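Local coordinates for 11S globulin seed storage protein (Amaranthus hypochondriacus, PDB 3QAC) that probably serves as a seed storage protein, a nutrient reserve of the 11S globulin family built from two cupin domains, at residues 171-174 and 178-181; 166-171 and 321-326; 50-55 and 345-350; 218-223 and 233-238; 73-78 and 289-294. All coordinates share one frame; numbering follows the deposited sequence.

The five contacts, all largely buried, show how chemistry follows place in a bicupin fold. Contacts 2 and 3 join the two cupin domains: contact 3 lies deepest, packing apolar branches beside an arginine-tyrosine bond, while contact 2 runs out to an arginine stacked on the exposed H169. Contact 5 ties a strand to the turn after the edge strand of the same sheet, with K327 of the C-terminal domain bridging. Contacts 3 and 5 are probably hydrogen-bonded through Y349 and E77; contacts 2 and 5 meet through L73. Contact 1 shares N171 with contact 2 but stays within one domain, using leucine and water. Contact 4, peripheral yet buried, is a helical pair beside a second subunit.

Contact 1 (171-174 and 178-181); sequences NQLD and PTRF
L173 carries the apolar half of this contact, and a single methyl does the work. Its CD1 lies 3.9 Å from CB of T179 and equally near the T179 methyl CG2, with the two side chains crossing at about a right angle. The same CD1 also meets the edge of the F181 ring, near the ring plane, at 4.1 Å from CE2. The polar half runs through water. T179 OG1 is anti to its own carbonyl carbon (chi1 -64°), while CG2 stands anti to the backbone N; one residue thus offers a methyl to L173 and a hydroxyl to two waters. One water donates to D174 O and accepts from T179 OG1; the other accepts from D174 N and donates to the same hydroxyl at 2.6 Å from OG1.

Within 171-174 the turn is held by N171. Its OD1 accepts from L173 N at 3.0 Å, an Asx turn in which the donor stands above the carbonyl plane, and its ND2 donates to D174 O at 2.9 Å, D174 O lying in the amide plane of N171. F181 continues into the domain by meeting the ring of F67, and D174 OD2 bonds to C14 N of a second subunit. The contact thus combines methyl packing with two waters that link D174 N and O to the T179 hydroxyl, D174 O being gripped by N171 ND2 as well.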
# COMPACT_ATOMS: atom_id res chain seq x y z
N ASN A 171 -6.83 -7.17 -1.04
CA ASN A 171 -7.99 -7.15 -1.93
C ASN A 171 -7.73 -6.31 -3.17
O ASN A 171 -7.62 -5.09 -3.08
CB ASN A 171 -9.25 -6.63 -1.22
CG ASN A 171 -10.43 -6.46 -2.19
OD1 ASN A 171 -10.59 -7.24 -3.12
ND2 ASN A 171 -11.23 -5.43 -1.99
N GLN A 172 -7.63 -6.96 -4.33
CA GLN A 172 -7.36 -6.23 -5.56
C GLN A 172 -8.61 -6.09 -6.45
O GLN A 172 -8.53 -5.63 -7.58
CB GLN A 172 -6.20 -6.89 -6.31
CG GLN A 172 -4.91 -6.97 -5.47
CD GLN A 172 -3.69 -7.31 -6.31
OE1 GLN A 172 -2.56 -7.36 -5.82
NE2 GLN A 172 -3.91 -7.57 -7.57
N LEU A 173 -9.77 -6.50 -5.94
CA LEU A 173 -11.03 -6.29 -6.65
C LEU A 173 -11.63 -4.97 -6.17
O LEU A 173 -10.92 -4.13 -5.68
CB LEU A 173 -11.98 -7.45 -6.40
CG LEU A 173 -11.45 -8.81 -6.85
CD1 LEU A 173 -12.30 -9.95 -6.30
CD2 LEU A 173 -11.38 -8.87 -8.36
N ASP A 174 -12.93 -4.77 -6.32
CA ASP A 174 -13.51 -3.50 -5.90
C ASP A 174 -13.42 -3.27 -4.38
O ASP A 174 -13.37 -4.22 -3.60
CB ASP A 174 -14.96 -3.37 -6.36
CG ASP A 174 -15.10 -3.22 -7.88
OD1 ASP A 174 -16.19 -3.54 -8.37
OD2 ASP A 174 -14.14 -2.79 -8.57
N PRO A 178 -17.54 -6.31 -0.32
CA PRO A 178 -16.81 -7.57 -0.41
C PRO A 178 -17.25 -8.33 -1.65
O PRO A 178 -18.38 -8.18 -2.11
CB PRO A 178 -17.25 -8.33 0.84
CG PRO A 178 -17.58 -7.25 1.82
CD PRO A 178 -18.22 -6.15 0.98
N THR A 179 -16.33 -9.10 -2.21
CA THR A 179 -16.67 -10.01 -3.27
C THR A 179 -16.51 -11.41 -2.71
O THR A 179 -15.43 -11.77 -2.22
CB THR A 179 -15.75 -9.82 -4.46
OG1 THR A 179 -15.96 -8.51 -5.00
CG2 THR A 179 -16.06 -10.81 -5.54
N ARG A 180 -17.59 -12.17 -2.73
CA ARG A 180 -17.53 -13.53 -2.24
C ARG A 180 -17.82 -14.57 -3.30
O ARG A 180 -18.78 -14.45 -4.07
CB ARG A 180 -18.49 -13.73 -1.08
CG ARG A 180 -18.16 -15.02 -0.33
CD ARG A 180 -18.93 -15.09 0.93
NE ARG A 180 -18.48 -14.08 1.87
CZ ARG A 180 -17.54 -14.31 2.77
NH1 ARG A 180 -16.98 -15.51 2.81
NH2 ARG A 180 -17.18 -13.37 3.62
N PHE A 181 -16.97 -15.60 -3.32
CA PHE A 181 -17.11 -16.71 -4.25
C PHE A 181 -17.41 -17.97 -3.44
O PHE A 181 -16.67 -18.30 -2.52
CB PHE A 181 -15.81 -16.92 -5.03
CG PHE A 181 -15.31 -15.69 -5.76
CD1 PHE A 181 -15.31 -15.65 -7.15
CD2 PHE A 181 -14.79 -14.61 -5.07
CE1 PHE A 181 -14.83 -14.54 -7.83
CE2 PHE A 181 -14.30 -13.51 -5.74
CZ PHE A 181 -14.32 -13.47 -7.13
O HOH W 1 -14.22 -6.72 -3.18
O HOH W 2 -15.09 -6.75 -6.76

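Contact 2 (166-171 and 321-326); sequences TANHAN and LRLSAA
N168 begins the touching part of an Asx turn that joins the N-terminal cupin domain to the end of helix 318-321 in the C-terminal one. Its ND2 donates to L321 O at 2.7 Å, a nearly straight bond (162°) lying in both the carbonyl plane and the amide plane. The other branch of the amide serves the loop: OD1 accepts from A170 N at 2.9 Å, while N171 N returns to N168 O to close a type I beta turn. ND2 has a second partner in D165 OD2, so the buried amide is gripped on both its nitrogen and its oxygen.

H169 follows, with CG between the backbone N and the carbonyl carbon (chi1 80°), which presents the imidazole to R322. The guanidinium lies flat over one ring face, centres 3.7 Å apart and planes 22° apart, at the end of a chain extended from CG to NE. A170 CB sits over the opposite face of the same ring. Last in the segment, N171 folds back with ND2 on a lone pair of T166 O at 2.7 Å. Across the stack, the closest atoms are R322 NH1 and H169 ND1, 3.3 Å apart, too poorly angled for a hydrogen bond.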
# COMPACT_ATOMS: atom_id res chain seq x y z
N THR A 166 -12.10 -4.81 3.06
CA THR A 166 -12.15 -4.66 1.62
C THR A 166 -11.07 -3.70 1.16
O THR A 166 -10.58 -3.81 0.04
CB THR A 166 -13.52 -4.13 1.18
OG1 THR A 166 -13.90 -3.08 2.06
CG2 THR A 166 -14.55 -5.22 1.30
N ALA A 167 -10.68 -2.77 2.02
CA ALA A 167 -9.62 -1.82 1.68
C ALA A 167 -8.20 -2.37 1.88
O ALA A 167 -7.22 -1.65 1.68
CB ALA A 167 -9.80 -0.54 2.48
N ASN A 168 -8.08 -3.63 2.29
CA ASN A 168 -6.76 -4.26 2.46
C ASN A 168 -6.02 -4.26 1.14
O ASN A 168 -6.62 -4.54 0.10
CB ASN A 168 -6.92 -5.70 2.96
CG ASN A 168 -5.66 -6.22 3.69
OD1 ASN A 168 -4.75 -6.79 3.09
ND2 ASN A 168 -5.63 -6.04 5.00
N HIS A 169 -4.73 -3.98 1.18
CA HIS A 169 -3.84 -4.16 0.03
C HIS A 169 -4.04 -5.54 -0.61
O HIS A 169 -3.88 -5.69 -1.82
CB HIS A 169 -2.38 -4.03 0.46
CG HIS A 169 -1.81 -5.27 1.09
ND1 HIS A 169 -2.01 -5.59 2.42
CD2 HIS A 169 -1.07 -6.28 0.56
CE1 HIS A 169 -1.41 -6.74 2.69
NE2 HIS A 169 -0.83 -7.18 1.58
N ALA A 170 -4.40 -6.53 0.19
CA ALA A 170 -4.60 -7.88 -0.33
C ALA A 170 -5.82 -7.99 -1.27
O ALA A 170 -5.84 -8.84 -2.15
CB ALA A 170 -4.69 -8.89 0.80
N ASN A 171 -6.83 -7.17 -1.04
CA ASN A 171 -7.99 -7.15 -1.93
C ASN A 171 -7.73 -6.31 -3.17
O ASN A 171 -7.62 -5.09 -3.08
CB ASN A 171 -9.25 -6.63 -1.22
CG ASN A 171 -10.43 -6.46 -2.19
OD1 ASN A 171 -10.59 -7.24 -3.12
ND2 ASN A 171 -11.23 -5.43 -1.99
N LEU A 321 -1.89 -9.95 7.19
CA LEU A 321 -3.17 -9.27 7.01
C LEU A 321 -3.10 -7.78 7.33
O LEU A 321 -3.90 -7.02 6.83
CB LEU A 321 -4.24 -9.92 7.87
CG LEU A 321 -4.42 -11.43 7.74
CD1 LEU A 321 -5.91 -11.70 7.83
CD2 LEU A 321 -3.84 -11.94 6.44
N ARG A 322 -2.15 -7.38 8.17
CA ARG A 322 -2.08 -6.01 8.64
C ARG A 322 -3.41 -5.61 9.30
O ARG A 322 -3.95 -4.51 9.09
CB ARG A 322 -1.74 -5.06 7.48
CG ARG A 322 -0.38 -5.34 6.82
CD ARG A 322 -0.20 -4.48 5.57
NE ARG A 322 0.94 -4.91 4.74
CZ ARG A 322 1.22 -4.42 3.54
NH1 ARG A 322 0.46 -3.46 3.00
NH2 ARG A 322 2.28 -4.87 2.87
N LEU A 323 -3.95 -6.52 10.08
CA LEU A 323 -5.07 -6.17 10.94
C LEU A 323 -4.68 -6.55 12.35
O LEU A 323 -3.75 -7.35 12.58
CB LEU A 323 -6.32 -6.92 10.52
CG LEU A 323 -6.71 -6.62 9.07
CD1 LEU A 323 -7.68 -7.62 8.54
CD2 LEU A 323 -7.28 -5.20 8.94
N SER A 324 -5.39 -5.96 13.30
CA SER A 324 -5.30 -6.37 14.67
C SER A 324 -6.69 -6.33 15.28
O SER A 324 -7.66 -6.01 14.61
CB SER A 324 -4.30 -5.52 15.44
OG SER A 324 -4.29 -4.19 14.98
N ALA A 325 -6.77 -6.69 16.55
CA ALA A 325 -8.05 -6.83 17.21
C ALA A 325 -7.83 -6.64 18.70
O ALA A 325 -6.70 -6.74 19.18
CB ALA A 325 -8.66 -8.18 16.94
N ALA A 326 -8.90 -6.33 19.41
CA ALA A 326 -8.88 -6.36 20.86
C ALA A 326 -10.24 -6.75 21.38
O ALA A 326 -11.27 -6.52 20.73
CB ALA A 326 -8.46 -5.03 21.42

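Contact 3 (50-55 and 345-350)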
# COMPACT_ATOMS: atom_id res chain seq x y z
N VAL A 50 -14.31 -1.12 5.22
CA VAL A 50 -14.58 -2.47 5.67
C VAL A 50 -16.04 -2.77 5.52
O VAL A 50 -16.86 -1.88 5.26
CB VAL A 50 -14.18 -2.67 7.13
CG1 VAL A 50 -12.68 -2.35 7.32
CG2 VAL A 50 -15.04 -1.83 8.04
N SER A 51 -16.36 -4.04 5.65
CA SER A 51 -17.74 -4.47 5.75
C SER A 51 -17.79 -5.39 6.96
O SER A 51 -16.79 -5.95 7.38
CB SER A 51 -18.18 -5.20 4.50
OG SER A 51 -18.21 -4.33 3.37
N VAL A 52 -18.96 -5.51 7.54
CA VAL A 52 -19.13 -6.39 8.66
C VAL A 52 -20.32 -7.28 8.39
O VAL A 52 -21.38 -6.83 7.90
CB VAL A 52 -19.31 -5.59 9.99
CG1 VAL A 52 -19.53 -6.51 11.16
CG2 VAL A 52 -18.09 -4.71 10.24
N ILE A 53 -20.12 -8.57 8.66
CA ILE A 53 -21.22 -9.51 8.71
C ILE A 53 -21.22 -10.30 10.02
O ILE A 53 -20.21 -10.37 10.74
CB ILE A 53 -21.18 -10.50 7.56
CG1 ILE A 53 -19.90 -11.32 7.60
CG2 ILE A 53 -21.32 -9.77 6.23
CD1 ILE A 53 -19.96 -12.56 6.70
N ARG A 54 -22.37 -10.87 10.33
CA ARG A 54 -22.48 -11.75 11.47
C ARG A 54 -23.23 -12.97 10.97
O ARG A 54 -24.28 -12.85 10.36
CB ARG A 54 -23.22 -11.07 12.62
CG ARG A 54 -23.63 -12.02 13.73
CD ARG A 54 -24.27 -11.27 14.89
NE ARG A 54 -25.51 -10.60 14.49
CZ ARG A 54 -25.91 -9.43 14.97
NH1 ARG A 54 -27.04 -8.89 14.55
NH2 ARG A 54 -25.16 -8.79 15.86
N ARG A 55 -22.64 -14.14 11.16
CA ARG A 55 -23.29 -15.36 10.73
C ARG A 55 -23.68 -16.13 11.95
O ARG A 55 -22.88 -16.27 12.90
CB ARG A 55 -22.38 -16.23 9.87
CG ARG A 55 -21.83 -15.55 8.62
CD ARG A 55 -21.09 -16.55 7.75
NE ARG A 55 -20.45 -15.93 6.60
CZ ARG A 55 -21.08 -15.58 5.48
NH1 ARG A 55 -22.40 -15.76 5.35
NH2 ARG A 55 -20.40 -15.02 4.49
N HIS A 345 -8.47 2.44 12.09
CA HIS A 345 -9.90 2.57 12.35
C HIS A 345 -10.26 1.47 13.30
O HIS A 345 -9.71 0.37 13.25
CB HIS A 345 -10.75 2.41 11.08
CG HIS A 345 -10.49 3.45 10.04
ND1 HIS A 345 -10.97 4.74 10.16
CD2 HIS A 345 -9.80 3.41 8.89
CE1 HIS A 345 -10.57 5.45 9.12
NE2 HIS A 345 -9.86 4.67 8.33
N ASN A 346 -11.23 1.74 14.14
CA ASN A 346 -11.63 0.76 15.10
C ASN A 346 -13.11 0.43 14.91
O ASN A 346 -13.97 1.28 15.14
CB ASN A 346 -11.39 1.34 16.47
CG ASN A 346 -11.45 0.32 17.51
OD1 ASN A 346 -12.31 -0.55 17.46
ND2 ASN A 346 -10.52 0.38 18.47
N ILE A 347 -13.40 -0.78 14.47
CA ILE A 347 -14.78 -1.17 14.35
C ILE A 347 -15.12 -1.85 15.64
O ILE A 347 -14.83 -3.03 15.83
CB ILE A 347 -15.08 -2.08 13.14
CG1 ILE A 347 -14.89 -1.32 11.83
CG2 ILE A 347 -16.52 -2.56 13.17
CD1 ILE A 347 -13.44 -0.84 11.58
N MET A 348 -15.69 -1.08 16.56
CA MET A 348 -16.06 -1.61 17.85
C MET A 348 -17.47 -2.18 17.87
O MET A 348 -18.46 -1.46 17.82
CB MET A 348 -15.96 -0.56 18.93
CG MET A 348 -16.65 -1.08 20.17
SD MET A 348 -16.46 0.02 21.53
CE MET A 348 -17.17 1.49 20.82
N TYR A 349 -17.52 -3.49 17.97
CA TYR A 349 -18.75 -4.25 18.06
C TYR A 349 -19.07 -4.56 19.51
O TYR A 349 -18.21 -5.07 20.26
CB TYR A 349 -18.49 -5.57 17.38
CG TYR A 349 -19.62 -6.53 17.42
CD1 TYR A 349 -20.72 -6.38 16.57
CD2 TYR A 349 -19.59 -7.63 18.26
CE1 TYR A 349 -21.75 -7.27 16.58
CE2 TYR A 349 -20.63 -8.54 18.28
CZ TYR A 349 -21.71 -8.35 17.43
OH TYR A 349 -22.75 -9.24 17.42
N CYS A 350 -20.30 -4.27 19.93
CA CYS A 350 -20.68 -4.59 21.29
C CYS A 350 -21.12 -6.03 21.42
O CYS A 350 -22.06 -6.47 20.76
CB CYS A 350 -21.79 -3.68 21.81
SG CYS A 350 -22.27 -4.17 23.47
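R54 leaves its strand with CG anti to the backbone N, runs extended as far as CD and then bends at chi3 (63°), a turn that brings the guanidinium to the hydroxyl of Y349. The tyrosine approaches from its own strand with CG likewise anti to the backbone N. NH2 of R54 donates to Y349 OH at 2.9 Å with an angle of 151°. The hydroxyl lies in the guanidinium plane, at its edge, and NH2 in turn lies at the edge of the ring, near the ring plane; the two flat groups are nonetheless turned 60° apart.

Both ends of this bond have acidic partners, on strands 33-37 and 72-78. R54 NH1 forms a salt bridge to E36, probably its direct counter-charge, and Y349 OH is hydrogen-bonded to E77, so that the tyrosine hydroxyl connects R54 to a second carboxylate. R374 lies close to R54 NH2 and adds another positive charge to the group.

Farther along, the contact turns apolar. I347 splits its branches between two valines: CG1 meets V50 CG2 at 3.8 Å, with CD1 close to the same methyl, while CG2 meets V52 CG2 at 4.0 Å. In both pairs the side chains run antiparallel alongside each other. L377 closes on V52 and I347 from strand 377-380. Strands 51-57 and 346-351 belong to different antiparallel sheets, one in each cupin domain, and the contact is part of the sheet-to-sheet packing that joins the two domains in a bicupin subunit.

Contact 4 (218-223 and 233-238); sequences RLLAES and KLQAEQ
L220 provides the tight part of this contact, and it does so through CD1 alone. That methyl lies 3.7 Å from CG of Q235 and 3.8 Å from Q235 NE2, crossing the glutamine chain at a slant, and stands 4.1 Å from CB of L234. The leucine CG is anti to its carbonyl carbon (chi1 -83°), which directs the branch from helix 217-224 to the end of helix 228-235. Q235 is extended beyond CG, so CG and the amide nitrogen both lie by the methyl, while OE1 accepts from T217 OG1 and NE2 makes a weak bond to F212 O. The glutamine thus pairs packing with a polar tie to the start of the other helix. F212 also packs on both L220 and L234, closing this buried side.

The looser side lies beyond the last turn of the second helix. A236 leaves the helix with positive phi (46°), and E237 and Q238 follow as exposed residues that take no part in the packing. On the first helix R218 is exposed too, its CB directed away from the second segment. S223 stays inside its own helix, its OG (2.6 Å from L219 O) and its backbone N reaching that oxygen from opposite faces of the carbonyl plane. A second subunit borders the pair: R444 of that subunit bonds to the carbonyls of E222 and S223, and its Y430 packs on L234. The arrangement is a helix-loop-helix pair, the helical extension of the cupin domain set at a subunit interface, as in other 11S globulins.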
# COMPACT_ATOMS: atom_id res chain seq x y z
N ARG A 218 -19.78 -30.11 -18.92
CA ARG A 218 -18.89 -31.10 -19.48
C ARG A 218 -17.48 -30.92 -18.91
O ARG A 218 -16.96 -31.82 -18.26
CB ARG A 218 -18.88 -31.03 -21.02
CG ARG A 218 -18.10 -32.16 -21.68
CD ARG A 218 -18.42 -32.28 -23.17
NE ARG A 218 -19.86 -32.33 -23.44
CZ ARG A 218 -20.52 -31.44 -24.19
NH1 ARG A 218 -19.86 -30.43 -24.77
NH2 ARG A 218 -21.83 -31.56 -24.37
N LEU A 219 -16.90 -29.74 -19.15
CA LEU A 219 -15.60 -29.37 -18.60
C LEU A 219 -15.49 -29.73 -17.12
O LEU A 219 -14.45 -30.21 -16.68
CB LEU A 219 -15.31 -27.87 -18.81
CG LEU A 219 -14.57 -27.46 -20.09
CD1 LEU A 219 -14.48 -25.94 -20.27
CD2 LEU A 219 -13.17 -28.07 -20.11
N LEU A 220 -16.56 -29.51 -16.36
CA LEU A 220 -16.56 -29.86 -14.94
C LEU A 220 -16.37 -31.35 -14.72
O LEU A 220 -15.49 -31.77 -13.98
CB LEU A 220 -17.84 -29.40 -14.25
CG LEU A 220 -17.86 -27.94 -13.80
CD1 LEU A 220 -18.82 -27.77 -12.64
CD2 LEU A 220 -16.47 -27.47 -13.40
N ALA A 221 -17.23 -32.14 -15.37
CA ALA A 221 -17.18 -33.59 -15.26
C ALA A 221 -15.79 -34.10 -15.63
O ALA A 221 -15.17 -34.89 -14.91
CB ALA A 221 -18.24 -34.21 -16.15
N GLU A 222 -15.31 -33.63 -16.77
CA GLU A 222 -13.99 -33.99 -17.25
C GLU A 222 -12.94 -33.64 -16.21
O GLU A 222 -12.03 -34.42 -15.93
CB GLU A 222 -13.70 -33.24 -18.54
CG GLU A 222 -12.30 -33.45 -19.06
CD GLU A 222 -12.28 -34.05 -20.46
OE1 GLU A 222 -12.36 -35.30 -20.57
OE2 GLU A 222 -12.19 -33.27 -21.44
N SER A 223 -13.09 -32.45 -15.62
CA SER A 223 -12.08 -31.93 -14.71
C SER A 223 -11.91 -32.87 -13.53
O SER A 223 -10.79 -33.16 -13.13
CB SER A 223 -12.46 -30.53 -14.22
OG SER A 223 -12.34 -29.59 -15.26
N LYS A 233 -24.33 -31.52 -9.79
CA LYS A 233 -24.44 -31.36 -8.36
C LYS A 233 -23.50 -30.25 -7.89
O LYS A 233 -23.87 -29.40 -7.08
CB LYS A 233 -24.15 -32.69 -7.66
CG LYS A 233 -25.15 -33.76 -8.02
CD LYS A 233 -26.57 -33.27 -7.76
CE LYS A 233 -27.00 -33.53 -6.32
NZ LYS A 233 -27.33 -34.98 -6.08
N LEU A 234 -22.28 -30.26 -8.42
CA LEU A 234 -21.37 -29.16 -8.21
C LEU A 234 -22.08 -27.83 -8.48
O LEU A 234 -21.96 -26.88 -7.71
CB LEU A 234 -20.14 -29.30 -9.11
CG LEU A 234 -18.85 -29.76 -8.42
CD1 LEU A 234 -19.13 -30.61 -7.19
CD2 LEU A 234 -17.91 -30.49 -9.38
N GLN A 235 -22.85 -27.78 -9.55
CA GLN A 235 -23.37 -26.50 -9.99
C GLN A 235 -24.58 -26.09 -9.18
O GLN A 235 -24.99 -24.93 -9.20
CB GLN A 235 -23.65 -26.53 -11.48
CG GLN A 235 -22.41 -26.81 -12.27
CD GLN A 235 -22.67 -27.02 -13.74
OE1 GLN A 235 -23.62 -27.72 -14.12
NE2 GLN A 235 -21.84 -26.42 -14.58
N ALA A 236 -25.14 -27.07 -8.46
CA ALA A 236 -26.22 -26.82 -7.52
C ALA A 236 -27.31 -25.92 -8.08
O ALA A 236 -27.91 -25.13 -7.35
CB ALA A 236 -25.67 -26.24 -6.23
N GLU A 237 -27.57 -26.03 -9.37
CA GLU A 237 -28.66 -25.28 -9.98
C GLU A 237 -29.98 -25.63 -9.28
O GLU A 237 -30.88 -24.80 -9.18
CB GLU A 237 -28.70 -25.58 -11.47
CG GLU A 237 -27.92 -26.85 -11.83
CD GLU A 237 -27.34 -26.82 -13.24
OE1 GLU A 237 -27.43 -25.76 -13.90
OE2 GLU A 237 -26.79 -27.86 -13.69
N GLN A 238 -30.06 -26.85 -8.75
CA GLN A 238 -31.26 -27.35 -8.09
C GLN A 238 -31.16 -27.28 -6.57
O GLN A 238 -31.66 -28.16 -5.87
CB GLN A 238 -31.52 -28.81 -8.50
CG GLN A 238 -31.67 -29.06 -10.00
CD GLN A 238 -32.94 -28.43 -10.60
OE1 GLN A 238 -33.77 -29.12 -11.20
NE2 GLN A 238 -33.08 -27.12 -10.44

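Contact 5 (73-78 and 289-294)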
# COMPACT_ATOMS: atom_id res chain seq x y z
N LEU A 73 -11.18 -10.90 9.68
CA LEU A 73 -10.92 -11.07 11.07
C LEU A 73 -12.23 -11.55 11.64
O LEU A 73 -13.25 -10.87 11.51
CB LEU A 73 -10.55 -9.73 11.68
CG LEU A 73 -9.36 -9.74 12.63
CD1 LEU A 73 -8.19 -10.46 11.97
CD2 LEU A 73 -8.99 -8.31 12.98
N ILE A 74 -12.20 -12.72 12.25
CA ILE A 74 -13.41 -13.36 12.74
C ILE A 74 -13.38 -13.49 14.27
O ILE A 74 -12.42 -13.97 14.85
CB ILE A 74 -13.55 -14.74 12.13
CG1 ILE A 74 -13.46 -14.63 10.60
CG2 ILE A 74 -14.85 -15.37 12.57
CD1 ILE A 74 -13.14 -15.91 9.88
N TYR A 75 -14.44 -13.03 14.92
CA TYR A 75 -14.60 -13.28 16.33
C TYR A 75 -15.77 -14.23 16.53
O TYR A 75 -16.86 -14.01 16.00
CB TYR A 75 -14.82 -11.99 17.10
CG TYR A 75 -15.11 -12.20 18.57
CD1 TYR A 75 -14.10 -12.55 19.45
CD2 TYR A 75 -16.38 -12.01 19.08
CE1 TYR A 75 -14.35 -12.74 20.78
CE2 TYR A 75 -16.65 -12.19 20.42
CZ TYR A 75 -15.63 -12.55 21.26
OH TYR A 75 -15.88 -12.73 22.60
N ILE A 76 -15.52 -15.30 17.26
CA ILE A 76 -16.54 -16.28 17.59
C ILE A 76 -17.24 -15.74 18.82
O ILE A 76 -16.71 -15.81 19.93
CB ILE A 76 -15.93 -17.66 17.88
CG1 ILE A 76 -15.19 -18.18 16.65
CG2 ILE A 76 -16.99 -18.63 18.33
CD1 ILE A 76 -15.97 -18.05 15.35
N GLU A 77 -18.43 -15.18 18.61
CA GLU A 77 -19.13 -14.50 19.69
C GLU A 77 -19.73 -15.55 20.60
O GLU A 77 -19.83 -15.36 21.81
CB GLU A 77 -20.26 -13.64 19.11
CG GLU A 77 -20.97 -12.84 20.17
CD GLU A 77 -22.30 -12.28 19.69
OE1 GLU A 77 -23.34 -12.68 20.25
OE2 GLU A 77 -22.29 -11.44 18.76
N GLN A 78 -20.13 -16.66 19.99
CA GLN A 78 -20.90 -17.65 20.70
C GLN A 78 -20.69 -19.00 20.08
O GLN A 78 -20.56 -19.12 18.86
CB GLN A 78 -22.38 -17.30 20.62
CG GLN A 78 -23.29 -18.09 21.57
CD GLN A 78 -24.76 -17.70 21.42
OE1 GLN A 78 -25.43 -18.13 20.49
NE2 GLN A 78 -25.26 -16.88 22.35
N VAL A 289 -6.27 -16.64 18.24
CA VAL A 289 -6.04 -16.64 19.68
C VAL A 289 -7.35 -16.32 20.41
O VAL A 289 -8.13 -15.47 19.98
CB VAL A 289 -4.88 -15.69 20.15
CG1 VAL A 289 -3.99 -15.24 19.00
CG2 VAL A 289 -5.44 -14.49 20.91
N ASN A 290 -7.59 -17.02 21.51
CA ASN A 290 -8.78 -16.79 22.28
C ASN A 290 -8.58 -15.62 23.23
O ASN A 290 -7.70 -15.65 24.10
CB ASN A 290 -9.16 -18.05 23.04
CG ASN A 290 -10.57 -18.02 23.52
OD1 ASN A 290 -10.89 -17.24 24.41
ND2 ASN A 290 -11.43 -18.85 22.94
N VAL A 291 -9.37 -14.56 23.06
CA VAL A 291 -9.18 -13.35 23.84
C VAL A 291 -9.93 -13.43 25.16
O VAL A 291 -9.90 -12.50 25.96
CB VAL A 291 -9.62 -12.08 23.07
CG1 VAL A 291 -8.65 -11.78 21.96
CG2 VAL A 291 -11.01 -12.26 22.53
N ASP A 292 -10.62 -14.55 25.38
CA ASP A 292 -11.26 -14.78 26.67
C ASP A 292 -10.28 -15.36 27.70
O ASP A 292 -10.64 -15.60 28.85
CB ASP A 292 -12.50 -15.65 26.51
CG ASP A 292 -13.69 -14.85 26.05
OD1 ASP A 292 -13.59 -13.60 26.16
OD2 ASP A 292 -14.70 -15.44 25.61
N ASP A 293 -9.04 -15.56 27.28
CA ASP A 293 -8.03 -16.12 28.15
C ASP A 293 -7.48 -15.02 29.04
O ASP A 293 -6.63 -14.24 28.62
CB ASP A 293 -6.93 -16.75 27.30
CG ASP A 293 -5.82 -17.38 28.14
OD1 ASP A 293 -5.65 -17.00 29.32
OD2 ASP A 293 -5.11 -18.26 27.60
N PRO A 294 -7.95 -14.96 30.29
CA PRO A 294 -7.62 -13.82 31.15
C PRO A 294 -6.12 -13.64 31.38
O PRO A 294 -5.71 -12.51 31.69
CB PRO A 294 -8.35 -14.14 32.47
CG PRO A 294 -9.36 -15.20 32.11
CD PRO A 294 -8.71 -15.99 31.01
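Strand 72-78 lies within the N-terminal cupin sheet, and the turn after the edge strand 288-290 of that same sheet carries the chain on toward the C-terminal domain; this contact joins the two. Y75 makes the join. Its CB does not point at the turn, but with CG anti to the backbone N (chi1 175°) the ring swings toward it, and CE1 comes 3.8 Å from CG2 of V291. The methyl approaches the ring obliquely, and the two side chains pass at a slant. I139, on the intervening strand 138-142, touches both Y75 and V291, and V310 from the other domain packs on V291 as well.

The turn itself is built by N290. Its OD1 accepts from D292 N at 2.9 Å with an angle of 141°, an Asx turn whose donor is tilted 23° from the carbonyl plane. The same stretch from N290 to D293 forms a type I beta turn, closed by a weak backbone bond from D293 N to N290 O, while N290 ND2 donates to E136 O.

The polar ends are linked through K327. Y75 OH and D292 OD2 are 4.2 Å apart, but this lysine of the C-terminal domain forms a salt bridge with D292 OD1 and a hydrogen bond with Y75 OH. The lysine charge is thus probably offset by the aspartate, and the tyrosine works at two levels: its ring carbon packs on the valine while its hydroxyl helps fix the lysine that ties turn and strand to the second domain.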